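Local structure of purine phosphoribosyltransferase (Pyrococcus horikoshii, 1VDM) at residues Lys97-Val102 / Ile114-Leu119. The protein probably transfers a phosphoribosyl group from phosphoribosyl pyrophosphate to a purine base. Sequence-based numbering, arbitrary orientation.
Sequences KTLEVV and IKIACL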
loop_
_atom_site.group_PDB
_atom_site.type_symbol
_atom_site.label_atom_id
_atom_site.label_comp_id
_atom_site.label_asym_id
_atom_site.label_seq_id
_atom_site.Cartn_x
_atom_site.Cartn_y
_atom_site.Cartn_z
ATOM N N LYS G 97 -41.791 12.341 25.761
ATOM C CA LYS G 97 -41.383 13.217 26.836
ATOM C C LYS G 97 -40.267 14.158 26.372
ATOM O O LYS G 97 -40.423 15.379 26.401
ATOM C CB LYS G 97 -40.921 12.351 28.010
ATOM C CG LYS G 97 -40.603 13.084 29.296
ATOM C CD LYS G 97 -40.062 12.105 30.343
ATOM C CE LYS G 97 -38.810 11.379 29.840
ATOM N NZ LYS G 97 -38.305 10.356 30.799
ATOM N N THR G 98 -39.151 13.586 25.926
ATOM C CA THR G 98 -38.010 14.379 25.479
ATOM C C THR G 98 -38.336 15.263 24.282
ATOM O O THR G 98 -37.960 16.438 24.242
ATOM C CB THR G 98 -36.819 13.476 25.105
ATOM O OG1 THR G 98 -36.459 12.667 26.231
ATOM C CG2 THR G 98 -35.625 14.318 24.708
ATOM N N LEU G 99 -39.037 14.695 23.307
ATOM C CA LEU G 99 -39.397 15.443 22.116
ATOM C C LEU G 99 -40.197 16.709 22.407
ATOM O O LEU G 99 -39.930 17.760 21.821
ATOM C CB LEU G 99 -40.147 14.541 21.135
ATOM C CG LEU G 99 -39.237 13.587 20.351
ATOM C CD1 LEU G 99 -40.045 12.678 19.447
ATOM C CD2 LEU G 99 -38.265 14.411 19.528
ATOM N N GLU G 100 -41.169 16.634 23.310
ATOM C CA GLU G 100 -41.954 17.825 23.628
ATOM C C GLU G 100 -41.072 18.938 24.186
ATOM O O GLU G 100 -41.258 20.109 23.856
ATOM C CB GLU G 100 -43.082 17.487 24.609
ATOM C CG GLU G 100 -44.226 16.735 23.945
ATOM C CD GLU G 100 -45.419 16.514 24.859
ATOM O OE1 GLU G 100 -46.407 15.898 24.393
ATOM O OE2 GLU G 100 -45.371 16.953 26.032
ATOM N N VAL G 101 -40.106 18.578 25.023
ATOM C CA VAL G 101 -39.204 19.576 25.582
ATOM C C VAL G 101 -38.390 20.216 24.456
ATOM O O VAL G 101 -38.167 21.427 24.444
ATOM C CB VAL G 101 -38.228 18.948 26.586
ATOM C CG1 VAL G 101 -37.307 20.017 27.151
ATOM C CG2 VAL G 101 -38.997 18.268 27.703
ATOM N N VAL G 102 -37.948 19.391 23.508
ATOM C CA VAL G 102 -37.152 19.871 22.379
ATOM C C VAL G 102 -37.962 20.739 21.417
ATOM O O VAL G 102 -37.427 21.683 20.841
ATOM C CB VAL G 102 -36.528 18.689 21.592
ATOM C CG1 VAL G 102 -35.744 19.204 20.408
ATOM C CG2 VAL G 102 -35.623 17.895 22.500
ATOM N N ILE G 114 -41.448 23.073 11.469
ATOM C CA ILE G 114 -40.780 22.025 12.226
ATOM C C ILE G 114 -41.308 20.647 11.876
ATOM O O ILE G 114 -42.516 20.415 11.876
ATOM C CB ILE G 114 -40.944 22.229 13.739
ATOM C CG1 ILE G 114 -40.303 23.553 14.157
ATOM C CG2 ILE G 114 -40.307 21.073 14.491
ATOM C CD1 ILE G 114 -40.582 23.940 15.595
ATOM N N LYS G 115 -40.386 19.742 11.570
ATOM C CA LYS G 115 -40.714 18.366 11.228
ATOM C C LYS G 115 -39.920 17.480 12.176
ATOM O O LYS G 115 -38.909 17.903 12.727
ATOM C CB LYS G 115 -40.317 18.066 9.786
ATOM C CG LYS G 115 -41.457 17.560 8.920
ATOM C CD LYS G 115 -42.496 18.646 8.676
ATOM C CE LYS G 115 -43.617 18.139 7.783
ATOM N NZ LYS G 115 -44.682 19.166 7.650
ATOM N N ILE G 116 -40.372 16.249 12.364
ATOM C CA ILE G 116 -39.697 15.336 13.278
ATOM C C ILE G 116 -39.438 13.982 12.650
ATOM O O ILE G 116 -40.359 13.339 12.129
ATOM C CB ILE G 116 -40.527 15.148 14.562
ATOM C CG1 ILE G 116 -40.576 16.473 15.327
ATOM C CG2 ILE G 116 -39.942 14.020 15.411
ATOM C CD1 ILE G 116 -41.574 16.493 16.447
ATOM N N ALA G 117 -38.179 13.554 12.711
ATOM C CA ALA G 117 -37.775 12.278 12.140
ATOM C C ALA G 117 -37.157 11.371 13.195
ATOM O O ALA G 117 -36.325 11.805 13.996
ATOM C CB ALA G 117 -36.787 12.509 11.003
ATOM N N CYS G 118 -37.569 10.108 13.180
ATOM C CA CYS G 118 -37.083 9.113 14.128
ATOM C C CYS G 118 -36.897 7.779 13.442
ATOM O O CYS G 118 -37.520 7.504 12.418
ATOM C CB CYS G 118 -38.082 8.917 15.276
ATOM S SG CYS G 118 -38.229 10.291 16.417
ATOM N N LEU G 119 -36.043 6.943 14.011
ATOM C CA LEU G 119 -35.832 5.625 13.450
ATOM C C LEU G 119 -37.072 4.784 13.744
ATOM O O LEU G 119 -37.552 4.044 12.881
ATOM C CB LEU G 119 -34.612 4.972 14.086
ATOM C CG LEU G 119 -33.271 5.639 13.798
ATOM C CD1 LEU G 119 -32.176 4.995 14.656
ATOM C CD2 LEU G 119 -32.964 5.494 12.304
#
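L99 on helix 97-107 meets I116 and C118 on strand 113-118 in the helix-to-second-strand part of a beta-alpha-beta unit: the chain leaves strand 85-90, runs through the helix and returns as the neighbouring parallel strand. This belongs to the Rossmann-like core of type I phosphoribosyltransferases. The helix begins at the end of the VVIVDDVSDTGKT sequence, whose acidic DD pair and following turn in this family belong to the phosphoribosyl pyrophosphate loop.

The helix and strand come closest at L99 and I116, whose CA atoms are 8.8 Å apart, a gap side chains bridge. L99 suits the place, being long and branched at its end: with CD1 anti to CA (chi2 177°), that methyl lies farther than CD2 from CA. L99 CD1 lies 4.3 Å from I116 CG2, the beta-branch methyl, which keeps apolar bulk close to the strand backbone. The same L99 CD1 is 4.3 Å from C118 SG, a small, polarisable group. I116 and C118 face the helix because alternate strand residues share a side, while A117 points to the other. I88 also packs against L99, and I103 against I116.

The contact is purely apolar, buried and modest in area, held by dispersion and exclusion of water, without directional bonds.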